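Local coordinates for protein L-tyrosine isonitrile synthase (Pseudomonas aeruginosa, PDB 3E59) that converts the amino group of L-tyrosine into an isonitrile, taking the carbon from C2 of ribulose 5-phosphate, in the biosynthesis of paerucumarin, at residues R41-Q46 against A261-F266; G57-F62 against Y104-K109; A66-S71 against P280-V284; L88-L93 against I268-P272. All coordinates share one frame; numbering follows the deposited sequence.

Interaction 1: residues R41-Q46 against A261-F266. With PO4 (phosphate ion), chain E.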
loop_
_atom_site.group_PDB
_atom_site.type_symbol
_atom_site.label_atom_id
_atom_site.label_comp_id
_atom_site.label_asym_id
_atom_site.label_seq_id
_atom_site.Cartn_x
_atom_site.Cartn_y
_atom_site.Cartn_z
ATOM N N ARG A 41 17.008 5.861 -14.142
ATOM C CA ARG A 41 15.769 5.663 -14.886
ATOM C C ARG A 41 14.516 6.127 -14.134
ATOM O O ARG A 41 13.515 6.489 -14.754
ATOM C CB ARG A 41 15.645 4.260 -15.503
ATOM C CG ARG A 41 16.102 3.092 -14.672
ATOM C CD ARG A 41 16.538 1.942 -15.588
ATOM N NE ARG A 41 15.959 0.661 -15.170
ATOM C CZ ARG A 41 16.547 -0.222 -14.359
ATOM N NH1 ARG A 41 17.763 0.005 -13.860
ATOM N NH2 ARG A 41 15.919 -1.349 -14.054
ATOM N N ILE A 42 14.600 6.174 -12.807
ATOM C CA ILE A 42 13.551 6.804 -11.996
ATOM C C ILE A 42 13.450 8.307 -12.303
ATOM O O ILE A 42 12.346 8.830 -12.486
ATOM C CB ILE A 42 13.731 6.534 -10.472
ATOM C CG1 ILE A 42 13.352 5.094 -10.148
ATOM C CG2 ILE A 42 12.874 7.484 -9.639
ATOM C CD1 ILE A 42 13.900 4.604 -8.832
ATOM N N GLU A 43 14.598 8.975 -12.387
ATOM C CA GLU A 43 14.668 10.408 -12.705
ATOM C C GLU A 43 14.012 10.743 -14.039
ATOM O O GLU A 43 13.304 11.737 -14.157
ATOM C CB GLU A 43 16.121 10.881 -12.737
ATOM C CG GLU A 43 16.703 11.233 -11.385
ATOM C CD GLU A 43 17.890 12.200 -11.487
ATOM O OE1 GLU A 43 18.302 12.739 -10.430
ATOM O OE2 GLU A 43 18.392 12.438 -12.621
ATOM N N GLN A 44 14.254 9.900 -15.041
ATOM C CA GLN A 44 13.678 10.075 -16.374
ATOM C C GLN A 44 12.150 10.043 -16.341
ATOM O O GLN A 44 11.487 10.849 -17.000
ATOM C CB GLN A 44 14.188 8.985 -17.316
ATOM C CG GLN A 44 15.691 8.979 -17.516
ATOM C CD GLN A 44 16.143 7.961 -18.550
ATOM O OE1 GLN A 44 15.366 7.104 -19.002
ATOM N NE2 GLN A 44 17.410 8.055 -18.941
ATOM N N VAL A 45 11.598 9.117 -15.561
ATOM C CA VAL A 45 10.148 8.934 -15.487
ATOM C C VAL A 45 9.474 9.980 -14.588
ATOM O O VAL A 45 8.499 10.611 -14.985
ATOM C CB VAL A 45 9.775 7.496 -15.026
ATOM C CG1 VAL A 45 8.262 7.328 -14.907
ATOM C CG2 VAL A 45 10.348 6.467 -15.983
ATOM N N GLN A 46 10.011 10.179 -13.391
ATOM C CA GLN A 46 9.296 10.914 -12.354
ATOM C C GLN A 46 9.454 12.418 -12.442
ATOM O O GLN A 46 8.506 13.146 -12.146
ATOM C CB GLN A 46 9.697 10.422 -10.956
ATOM C CG GLN A 46 9.422 8.920 -10.708
ATOM C CD GLN A 46 7.933 8.539 -10.777
ATOM O OE1 GLN A 46 7.045 9.389 -10.651
ATOM N NE2 GLN A 46 7.666 7.242 -10.964
ATOM N N ALA A 261 12.159 0.358 -11.968
ATOM C CA ALA A 261 12.666 1.725 -12.004
ATOM C C ALA A 261 12.131 2.546 -13.193
ATOM O O ALA A 261 12.129 3.775 -13.145
ATOM C CB ALA A 261 14.166 1.703 -12.018
ATOM N N ASP A 262 11.689 1.858 -14.250
ATOM C CA ASP A 262 11.105 2.488 -15.445
ATOM C C ASP A 262 9.607 2.729 -15.302
ATOM O O ASP A 262 8.978 3.301 -16.190
ATOM C CB ASP A 262 11.308 1.595 -16.666
ATOM C CG ASP A 262 12.752 1.431 -17.035
ATOM O OD1 ASP A 262 13.551 2.350 -16.774
ATOM O OD2 ASP A 262 13.091 0.377 -17.611
ATOM N N SER A 263 9.037 2.257 -14.200
ATOM C CA SER A 263 7.595 2.333 -13.973
ATOM C C SER A 263 7.139 3.735 -13.551
ATOM O O SER A 263 7.902 4.492 -12.953
ATOM C CB SER A 263 7.184 1.317 -12.910
ATOM O OG SER A 263 5.792 1.363 -12.661
ATOM N N LEU A 264 5.886 4.060 -13.872
ATOM C CA LEU A 264 5.218 5.264 -13.352
ATOM C C LEU A 264 5.020 5.126 -11.846
ATOM O O LEU A 264 5.012 6.109 -11.093
ATOM C CB LEU A 264 3.862 5.441 -14.031
ATOM C CG LEU A 264 3.808 5.970 -15.463
ATOM C CD1 LEU A 264 2.410 5.771 -16.063
ATOM C CD2 LEU A 264 4.199 7.439 -15.491
ATOM N N LYS A 265 4.875 3.881 -11.413
ATOM C CA LYS A 265 4.654 3.579 -10.014
ATOM C C LYS A 265 5.964 3.673 -9.237
ATOM O O LYS A 265 7.030 3.230 -9.712
ATOM C CB LYS A 265 4.015 2.202 -9.856
ATOM C CG LYS A 265 2.777 1.945 -10.726
ATOM C CD LYS A 265 2.292 0.543 -10.469
ATOM C CE LYS A 265 1.469 -0.006 -11.585
ATOM N NZ LYS A 265 0.977 -1.370 -11.199
ATOM N N PHE A 266 5.876 4.272 -8.049
ATOM C CA PHE A 266 7.031 4.484 -7.188
ATOM C C PHE A 266 6.768 3.886 -5.800
ATOM O O PHE A 266 5.948 4.407 -5.043
ATOM C CB PHE A 266 7.317 5.980 -7.077
ATOM C CG PHE A 266 8.543 6.312 -6.250
ATOM C CD1 PHE A 266 8.480 6.335 -4.854
ATOM C CD2 PHE A 266 9.753 6.623 -6.873
ATOM C CE1 PHE A 266 9.597 6.648 -4.087
ATOM C CE2 PHE A 266 10.876 6.940 -6.122
ATOM C CZ PHE A 266 10.802 6.949 -4.724
HETATM P P PO4 E . 0.095 -1.400 -7.416
HETATM O O1 PO4 E . 1.255 -2.346 -7.601
HETATM O O2 PO4 E . -0.995 -2.135 -6.656
HETATM O O3 PO4 E . 0.577 -0.153 -6.643
HETATM O O4 PO4 E . -0.476 -1.009 -8.754
HETATM O O HOH W 1 4.256 8.713 -11.294
HETATM O O HOH W 2 10.279 5.077 -11.688
#
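The backbone oxygen of Leu264 is gripped by two donors: Gln46 NE2 reaches Leu264 O at 2.9 Å with a nearly straight N-H (173°), and a water that also donates to Gln46 OE1 supplies the second. Leu264 O lies in the plane of the Gln46 amide, whereas NE2 stands well above the carbonyl plane, not on a lone pair. A bend at chi2 (-63°) turns the Gln46 side chain to meet the loop, so both ends of its amide are engaged. A second water lies within hydrogen-bonding distance of both Ala261 O and Ser263 O. Farther along, Ala261 CB sits over one face of the Arg41 guanidinium, and Asp262 lies at its edge in a long salt bridge, Arg41 NE to Asp262 OD1 3.4 Å. Val45 fills the middle, its CG1 3.5 Å from Ser263 O, while Ile42 CG2 meets the edge of the Phe266 ring at CE2, 4.1 Å away. Ser263 OG accepts from Lys265 N, and Lys265 NZ binds a phosphate ion, probably taken up from the crystallisation liquor, that Arg253, Ser255, His257 and Gln259 also hold. Helix 35-55 thus packs on an ST turn leading into strand 265-267, an edge strand of the parallel sheet.

Interaction 2: residues G57-F62 against Y104-K109; sequences GEPIEF and YAPGAK
The Tyr104 ring carries Pro106 CD over the centre of one face, 3.5 Å above its plane, while Glu58 O lies at the ring edge in plane; the Phe62 ring is met at its edge by Ala108 CB and Lys109 O. The Tyr104 hydroxyl spans the two segments, donating from OH to Glu58 O at 2.6 Å from above the carbonyl plane. Its CG points opposite to the backbone N (chi1 -177°), which carries the ring from the turn toward 57-62. Ile60 comes to the same ring obliquely, with CD1 3.8 Å from Tyr104 CD1. Such side-chain contacts flank a short parallel ladder in which residues 60-62 run beside 108-109. Ile60 N donates to Gly107 O at 2.9 Å; Lys109 N then donates to Ile60 O, and Phe62 N to Lys109 O, each at 2.8 Å. Ile60 and Ala108 share one face of the sheet and meet through their CB atoms, and Phe62 CE1 closes on Ala108 CB at 3.7 Å. Glu61 and Lys109 point to the other face. A type I turn from Tyr104 to Gly107 leads into strand 108-112, while Gly57 ends helix 35-55 in a Schellman motif. The pair belongs to a beta-alpha-beta crossover: helix 84-103 lies between the two strands in sequence and sets Ile100 against Ile60, Phe62 and Ala108. Strand 252-255 flanks strand 60-64 on its other side, and Phe53 of helix 35-55 packs on Ile60 and Glu61.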
loop_
_atom_site.group_PDB
_atom_site.type_symbol
_atom_site.label_atom_id
_atom_site.label_comp_id
_atom_site.label_asym_id
_atom_site.label_seq_id
_atom_site.Cartn_x
_atom_site.Cartn_y
_atom_site.Cartn_z
ATOM N N GLY A 57 2.509 26.085 -10.677
ATOM C CA GLY A 57 2.348 26.630 -9.329
ATOM C C GLY A 57 1.255 25.933 -8.533
ATOM O O GLY A 57 0.638 26.531 -7.659
ATOM N N GLU A 58 1.012 24.662 -8.849
ATOM C CA GLU A 58 -0.035 23.879 -8.198
ATOM C C GLU A 58 0.594 22.964 -7.152
ATOM O O GLU A 58 1.776 22.621 -7.264
ATOM C CB GLU A 58 -0.777 23.016 -9.217
ATOM C CG GLU A 58 -1.654 23.757 -10.210
ATOM C CD GLU A 58 -1.943 22.921 -11.449
ATOM O OE1 GLU A 58 -1.313 21.847 -11.619
ATOM O OE2 GLU A 58 -2.795 23.342 -12.262
ATOM N N PRO A 59 -0.188 22.559 -6.133
ATOM C CA PRO A 59 0.365 21.589 -5.179
ATOM C C PRO A 59 0.629 20.250 -5.876
ATOM O O PRO A 59 -0.103 19.875 -6.806
ATOM C CB PRO A 59 -0.734 21.460 -4.107
ATOM C CG PRO A 59 -1.655 22.630 -4.330
ATOM C CD PRO A 59 -1.571 22.948 -5.795
ATOM N N ILE A 60 1.675 19.550 -5.452
ATOM C CA ILE A 60 2.012 18.260 -6.060
ATOM C C ILE A 60 1.054 17.171 -5.546
ATOM O O ILE A 60 0.948 16.942 -4.337
ATOM C CB ILE A 60 3.485 17.879 -5.790
ATOM C CG1 ILE A 60 4.420 19.024 -6.206
ATOM C CG2 ILE A 60 3.870 16.565 -6.515
ATOM C CD1 ILE A 60 5.764 18.986 -5.501
ATOM N N GLU A 61 0.341 16.524 -6.467
ATOM C CA GLU A 61 -0.572 15.429 -6.125
ATOM C C GLU A 61 0.140 14.078 -6.196
ATOM O O GLU A 61 0.858 13.778 -7.177
ATOM C CB GLU A 61 -1.798 15.410 -7.059
ATOM C CG GLU A 61 -2.664 16.677 -7.026
ATOM C CD GLU A 61 -3.706 16.724 -8.162
ATOM O OE1 GLU A 61 -4.372 15.698 -8.432
ATOM O OE2 GLU A 61 -3.862 17.801 -8.786
ATOM N N PHE A 62 -0.065 13.291 -5.138
ATOM C CA PHE A 62 0.323 11.886 -5.050
ATOM C C PHE A 62 -0.932 11.026 -4.885
ATOM O O PHE A 62 -1.844 11.377 -4.132
ATOM C CB PHE A 62 1.290 11.629 -3.863
ATOM C CG PHE A 62 2.568 12.418 -3.939
ATOM C CD1 PHE A 62 2.653 13.691 -3.369
ATOM C CD2 PHE A 62 3.689 11.899 -4.587
ATOM C CE1 PHE A 62 3.832 14.446 -3.452
ATOM C CE2 PHE A 62 4.861 12.633 -4.678
ATOM C CZ PHE A 62 4.936 13.917 -4.119
ATOM N N TYR A 104 8.775 24.151 -1.423
ATOM C CA TYR A 104 7.754 24.429 -2.447
ATOM C C TYR A 104 6.417 24.829 -1.811
ATOM O O TYR A 104 5.588 23.973 -1.475
ATOM C CB TYR A 104 7.597 23.241 -3.409
ATOM C CG TYR A 104 6.613 23.485 -4.538
ATOM C CD1 TYR A 104 5.450 22.725 -4.647
ATOM C CD2 TYR A 104 6.847 24.475 -5.503
ATOM C CE1 TYR A 104 4.533 22.947 -5.682
ATOM C CE2 TYR A 104 5.935 24.705 -6.542
ATOM C CZ TYR A 104 4.779 23.935 -6.622
ATOM O OH TYR A 104 3.872 24.140 -7.643
ATOM N N ALA A 105 6.233 26.139 -1.648
ATOM C CA ALA A 105 5.094 26.740 -0.937
ATOM C C ALA A 105 3.687 26.169 -1.229
ATOM O O ALA A 105 2.904 25.984 -0.295
ATOM C CB ALA A 105 5.098 28.275 -1.119
ATOM N N PRO A 106 3.341 25.927 -2.512
ATOM C CA PRO A 106 2.040 25.275 -2.783
ATOM C C PRO A 106 1.885 23.890 -2.131
ATOM O O PRO A 106 0.757 23.455 -1.850
ATOM C CB PRO A 106 2.020 25.166 -4.312
ATOM C CG PRO A 106 2.918 26.292 -4.769
ATOM C CD PRO A 106 4.040 26.273 -3.767
ATOM N N GLY A 107 3.010 23.215 -1.901
ATOM C CA GLY A 107 3.042 22.006 -1.097
ATOM C C GLY A 107 2.709 20.745 -1.864
ATOM O O GLY A 107 2.953 20.645 -3.068
ATOM N N ALA A 108 2.148 19.781 -1.144
ATOM C CA ALA A 108 1.835 18.477 -1.693
ATOM C C ALA A 108 0.665 17.822 -0.954
ATOM O O ALA A 108 0.357 18.138 0.199
ATOM C CB ALA A 108 3.076 17.573 -1.667
ATOM N N LYS A 109 0.037 16.887 -1.646
ATOM C CA LYS A 109 -1.158 16.229 -1.188
ATOM C C LYS A 109 -0.961 14.755 -1.513
ATOM O O LYS A 109 -0.487 14.418 -2.598
ATOM C CB LYS A 109 -2.327 16.810 -1.984
ATOM C CG LYS A 109 -3.716 16.429 -1.542
ATOM C CD LYS A 109 -4.714 17.029 -2.522
ATOM C CE LYS A 109 -6.134 16.967 -2.002
ATOM N NZ LYS A 109 -6.877 18.163 -2.510
#

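Interaction 3: residues A66-S71 against P280-V284; sequences AFPAKS and PWHGV
Two irregular segments are joined by one strong backbone bond, Ser71 N to Trp281 O at 2.8 Å, and come nearest at Lys70 and Trp281, whose CA atoms are 4.4 Å apart. The Trp281 indole accounts for most of the side-chain contact. With chi1 at 49°, its CG stands between the backbone N and the carbonyl carbon, and the ring system reaches along residues 66-69. Pro68 CD sits over the five-membered ring in a CH-pi contact, 3.4 Å from the ring centroid and 15° off the normal. The backbone N of Phe67 lies over the same indole plane, toward the rim. Beyond it, Trp281 CZ3 comes over the centre of one Phe67 ring face, 3.7 Å above the plane, although the two rings are inclined at 47° and form an oblique pair. Ala66 CB touches the far corner of the indole, 3.6 Å from Trp281 CH2, and Ala69 O approaches Trp281 CB at 3.3 Å. Lys70 curls back through bends at chi2 and chi4 and brings NZ to Pro280 O at 2.8 Å, a weak hydrogen bond; its main charge partner is Glu86. Ser71 CB lies obliquely beside the His282 ring, nearest ND1, while Ser71 OG is bonded to Asp209 and His282 ND1 to Lys76. The contact is buried, its centre about 8 Å from the centre of the chain, packed against helix 84-103, which touches Phe67 and Pro280, and against Tyr133 of helix 127-144; strand 284-287 starts at Val284, whose backbone is hydrogen-bonded to Met295 of strand 292-295.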
loop_
_atom_site.group_PDB
_atom_site.type_symbol
_atom_site.label_atom_id
_atom_site.label_comp_id
_atom_site.label_asym_id
_atom_site.label_seq_id
_atom_site.Cartn_x
_atom_site.Cartn_y
_atom_site.Cartn_z
ATOM N N ALA A 66 -3.584 1.811 -1.154
ATOM C CA ALA A 66 -3.089 1.255 0.112
ATOM C C ALA A 66 -4.171 1.281 1.196
ATOM O O ALA A 66 -5.261 1.811 0.983
ATOM C CB ALA A 66 -1.866 2.038 0.593
ATOM N N PHE A 67 -3.844 0.718 2.359
ATOM C CA PHE A 67 -4.725 0.706 3.531
ATOM C C PHE A 67 -6.111 0.104 3.242
ATOM O O PHE A 67 -7.140 0.776 3.431
ATOM C CB PHE A 67 -4.862 2.113 4.133
ATOM C CG PHE A 67 -3.572 2.705 4.646
ATOM C CD1 PHE A 67 -2.797 3.560 3.830
ATOM C CD2 PHE A 67 -3.155 2.467 5.956
ATOM C CE1 PHE A 67 -1.616 4.138 4.314
ATOM C CE2 PHE A 67 -1.976 3.026 6.444
ATOM C CZ PHE A 67 -1.207 3.869 5.627
ATOM N N PRO A 68 -6.147 -1.156 2.769
ATOM C CA PRO A 68 -7.435 -1.786 2.442
ATOM C C PRO A 68 -8.228 -2.245 3.667
ATOM O O PRO A 68 -9.421 -1.973 3.776
ATOM C CB PRO A 68 -7.024 -3.002 1.590
ATOM C CG PRO A 68 -5.677 -3.369 2.076
ATOM C CD PRO A 68 -5.009 -2.045 2.463
ATOM N N ALA A 69 -7.558 -2.976 4.553
ATOM C CA ALA A 69 -8.151 -3.569 5.741
ATOM C C ALA A 69 -7.039 -4.379 6.329
ATOM O O ALA A 69 -6.079 -4.709 5.632
ATOM C CB ALA A 69 -9.324 -4.491 5.390
ATOM N N LYS A 70 -7.158 -4.695 7.613
ATOM C CA LYS A 70 -6.199 -5.574 8.264
ATOM C C LYS A 70 -6.276 -6.988 7.659
ATOM O O LYS A 70 -7.344 -7.423 7.204
ATOM C CB LYS A 70 -6.477 -5.602 9.768
ATOM C CG LYS A 70 -5.273 -5.280 10.662
ATOM C CD LYS A 70 -4.887 -3.827 10.645
ATOM C CE LYS A 70 -4.035 -3.467 11.856
ATOM N NZ LYS A 70 -2.651 -3.020 11.541
ATOM N N SER A 71 -5.144 -7.694 7.626
ATOM C CA SER A 71 -5.153 -9.128 7.305
ATOM C C SER A 71 -6.197 -9.865 8.160
ATOM O O SER A 71 -6.332 -9.571 9.358
ATOM C CB SER A 71 -3.764 -9.724 7.539
ATOM O OG SER A 71 -3.816 -11.130 7.734
ATOM N N PRO A 280 1.729 -2.019 7.082
ATOM C CA PRO A 280 1.139 -1.967 8.436
ATOM C C PRO A 280 -0.148 -2.777 8.658
ATOM O O PRO A 280 -0.413 -3.182 9.786
ATOM C CB PRO A 280 0.899 -0.475 8.669
ATOM C CG PRO A 280 0.993 0.183 7.336
ATOM C CD PRO A 280 1.906 -0.666 6.510
ATOM N N TRP A 281 -0.916 -3.041 7.604
ATOM C CA TRP A 281 -2.130 -3.854 7.740
ATOM C C TRP A 281 -1.856 -5.365 7.701
ATOM O O TRP A 281 -2.784 -6.157 7.798
ATOM C CB TRP A 281 -3.205 -3.451 6.728
ATOM C CG TRP A 281 -2.721 -3.334 5.295
ATOM C CD1 TRP A 281 -2.848 -4.275 4.302
ATOM C CD2 TRP A 281 -2.054 -2.212 4.701
ATOM N NE1 TRP A 281 -2.286 -3.811 3.131
ATOM C CE2 TRP A 281 -1.790 -2.550 3.344
ATOM C CE3 TRP A 281 -1.655 -0.953 5.177
ATOM C CZ2 TRP A 281 -1.138 -1.672 2.458
ATOM C CZ3 TRP A 281 -1.000 -0.073 4.293
ATOM C CH2 TRP A 281 -0.749 -0.444 2.953
ATOM N N HIS A 282 -0.582 -5.738 7.561
ATOM C CA HIS A 282 -0.130 -7.138 7.574
ATOM C C HIS A 282 0.888 -7.389 8.686
ATOM O O HIS A 282 1.438 -8.474 8.784
ATOM C CB HIS A 282 0.491 -7.523 6.223
ATOM C CG HIS A 282 -0.514 -7.737 5.138
ATOM N ND1 HIS A 282 -1.139 -8.946 4.936
ATOM C CD2 HIS A 282 -1.014 -6.894 4.207
ATOM C CE1 HIS A 282 -1.972 -8.847 3.913
ATOM N NE2 HIS A 282 -1.918 -7.608 3.456
ATOM N N GLY A 283 1.124 -6.391 9.534
ATOM C CA GLY A 283 2.103 -6.512 10.608
ATOM C C GLY A 283 1.799 -5.666 11.828
ATOM O O GLY A 283 0.666 -5.205 12.015
ATOM N N VAL A 284 2.814 -5.481 12.670
ATOM C CA VAL A 284 2.668 -4.750 13.940
ATOM C C VAL A 284 3.806 -3.769 14.130
ATOM O O VAL A 284 4.941 -4.039 13.724
ATOM C CB VAL A 284 2.613 -5.683 15.195
ATOM C CG1 VAL A 284 1.347 -6.518 15.214
ATOM C CG2 VAL A 284 3.856 -6.570 15.297
#

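Interaction 4: residues L88-L93 against I268-P272; sequences LSLSFL and IHMMP
Met270 lies against the helix with its side chain along Ser89 and Leu93, so that each part of the thioether chain has a neighbour. Its CB meets Ser89 CB at 3.6 Å. Its CG rests near Leu93 CD2, and its SD touches Leu93 CD1 at 3.8 Å. The chain is extended at chi2, and the bend at chi3 (-63°) turns CE away from Leu93, while it still lies 4.0 Å from Ser89 CB. Leu93 and Met270 run at a slant to one another, the leucine branches reaching the sulfur and the carbon before it. Phe92 meets the backbone of residues 269 and 270. With CG opposite to its own backbone N (chi1 167°), its ring comes up beside them: CE2 is 3.2 Å from His269 O and CB 3.4 Å from Met270 O, both carbonyls approaching the ring obliquely. At the far end Met271 bends at chi3 toward the start of the helical segment, where its CE meets Leu88 CD1 at 4.2 Å, the two side chains crossing at about a right angle. Met271 CG also passes Ser89 OG at 3.6 Å, but that hydroxyl is hydrogen-bonded to Ala85 O within its own helix. Tyr22 meets Phe92 in an edge-to-face ring pair, and Pro280 packs on Ser89 and Met270. Between helix 84-103 and the loop after strand 265-267 the contact therefore rests on van der Waals packing, in which Phe92 lies against carbonyl oxygens and Ser89 CB against Met270; with His269 NE2 bonded to Asp276 OD1, it depends on close fit rather than directed bonds between the segments.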
loop_
_atom_site.group_PDB
_atom_site.type_symbol
_atom_site.label_atom_id
_atom_site.label_comp_id
_atom_site.label_asym_id
_atom_site.label_seq_id
_atom_site.Cartn_x
_atom_site.Cartn_y
_atom_site.Cartn_z
ATOM N N LEU A 88 1.457 5.578 12.703
ATOM C CA LEU A 88 2.784 6.109 12.386
ATOM C C LEU A 88 3.031 6.196 10.884
ATOM O O LEU A 88 3.750 7.079 10.427
ATOM C CB LEU A 88 3.862 5.274 13.064
ATOM C CG LEU A 88 3.913 5.400 14.589
ATOM C CD1 LEU A 88 4.779 4.312 15.136
ATOM C CD2 LEU A 88 4.446 6.780 15.001
ATOM N N SER A 89 2.445 5.276 10.118
ATOM C CA SER A 89 2.557 5.333 8.661
ATOM C C SER A 89 1.846 6.561 8.089
ATOM O O SER A 89 2.396 7.266 7.222
ATOM C CB SER A 89 2.022 4.057 8.012
ATOM O OG SER A 89 2.764 2.936 8.441
ATOM N N LEU A 90 0.625 6.815 8.562
ATOM C CA LEU A 90 -0.143 7.974 8.090
ATOM C C LEU A 90 0.493 9.288 8.525
ATOM O O LEU A 90 0.451 10.288 7.796
ATOM C CB LEU A 90 -1.594 7.907 8.566
ATOM C CG LEU A 90 -2.464 6.779 7.984
ATOM C CD1 LEU A 90 -3.673 6.515 8.882
ATOM C CD2 LEU A 90 -2.871 7.109 6.541
ATOM N N SER A 91 1.077 9.288 9.722
ATOM C CA SER A 91 1.752 10.474 10.228
ATOM C C SER A 91 3.003 10.752 9.387
ATOM O O SER A 91 3.298 11.905 9.042
ATOM C CB SER A 91 2.086 10.297 11.708
ATOM O OG SER A 91 2.755 11.439 12.195
ATOM N N PHE A 92 3.721 9.688 9.034
ATOM C CA PHE A 92 4.889 9.807 8.152
ATOM C C PHE A 92 4.543 10.457 6.815
ATOM O O PHE A 92 5.278 11.328 6.325
ATOM C CB PHE A 92 5.563 8.449 7.878
ATOM C CG PHE A 92 6.559 8.519 6.753
ATOM C CD1 PHE A 92 7.855 8.967 6.990
ATOM C CD2 PHE A 92 6.179 8.209 5.447
ATOM C CE1 PHE A 92 8.755 9.083 5.955
ATOM C CE2 PHE A 92 7.077 8.320 4.396
ATOM C CZ PHE A 92 8.367 8.756 4.650
ATOM N N LEU A 93 3.438 10.007 6.219
ATOM C CA LEU A 93 3.040 10.459 4.895
ATOM C C LEU A 93 2.681 11.931 4.945
ATOM O O LEU A 93 2.998 12.694 4.028
ATOM C CB LEU A 93 1.852 9.643 4.376
ATOM C CG LEU A 93 2.070 8.177 3.974
ATOM C CD1 LEU A 93 0.735 7.538 3.670
ATOM C CD2 LEU A 93 3.002 8.070 2.788
ATOM N N ILE A 268 7.120 3.130 -1.936
ATOM C CA ILE A 268 7.551 3.994 -0.832
ATOM C C ILE A 268 7.306 3.343 0.533
ATOM O O ILE A 268 6.265 2.703 0.762
ATOM C CB ILE A 268 6.880 5.417 -0.918
ATOM C CG1 ILE A 268 7.525 6.396 0.069
ATOM C CG2 ILE A 268 5.348 5.335 -0.721
ATOM C CD1 ILE A 268 7.370 7.853 -0.322
ATOM N N HIS A 269 8.282 3.507 1.427
ATOM C CA HIS A 269 8.182 3.035 2.799
ATOM C C HIS A 269 7.528 4.086 3.678
ATOM O O HIS A 269 7.601 5.287 3.390
ATOM C CB HIS A 269 9.553 2.650 3.352
ATOM C CG HIS A 269 10.035 1.303 2.900
ATOM N ND1 HIS A 269 9.493 0.122 3.366
ATOM C CD2 HIS A 269 11.045 0.948 2.070
ATOM C CE1 HIS A 269 10.131 -0.901 2.826
ATOM N NE2 HIS A 269 11.088 -0.427 2.046
ATOM N N MET A 270 6.864 3.619 4.727
ATOM C CA MET A 270 6.125 4.494 5.649
ATOM C C MET A 270 6.565 4.343 7.120
ATOM O O MET A 270 6.174 5.147 7.971
ATOM C CB MET A 270 4.621 4.237 5.532
ATOM C CG MET A 270 4.009 4.519 4.165
ATOM S SD MET A 270 2.268 4.108 4.151
ATOM C CE MET A 270 2.331 2.334 4.444
ATOM N N MET A 271 7.342 3.301 7.408
ATOM C CA MET A 271 7.980 3.050 8.717
ATOM C C MET A 271 9.226 2.255 8.389
ATOM O O MET A 271 9.239 1.540 7.380
ATOM C CB MET A 271 7.126 2.145 9.601
ATOM C CG MET A 271 5.930 2.785 10.248
ATOM S SD MET A 271 4.982 1.559 11.173
ATOM C CE MET A 271 6.049 1.266 12.570
ATOM N N PRO A 272 10.282 2.366 9.226
ATOM C CA PRO A 272 11.419 1.472 9.044
ATOM C C PRO A 272 10.986 -0.001 9.093
ATOM O O PRO A 272 10.179 -0.387 9.943
ATOM C CB PRO A 272 12.320 1.821 10.229
ATOM C CG PRO A 272 11.979 3.273 10.537
ATOM C CD PRO A 272 10.499 3.321 10.334
#

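In the fold
The first segments follow one another along the chain in the order of interactions 1, 2, 3 and 4, and their partners come later: that of interaction 2 at 104-109, then 261-266, 268-272 and 280-284. Interactions 1 and 2 both reach the five-stranded parallel sheet, with centres about 19 Å apart: interaction 1 at the edge strand 265-267, interaction 2 between strands 60-64 and 108-112. Interactions 3 and 4, about 13 Å apart between centres, touch directly, Phe67 packing on Leu90 and on Met270. Helix 84-103, carrying interaction 4, links the two strands of interaction 2. Residues far apart in sequence are thereby drawn into one compact monomer.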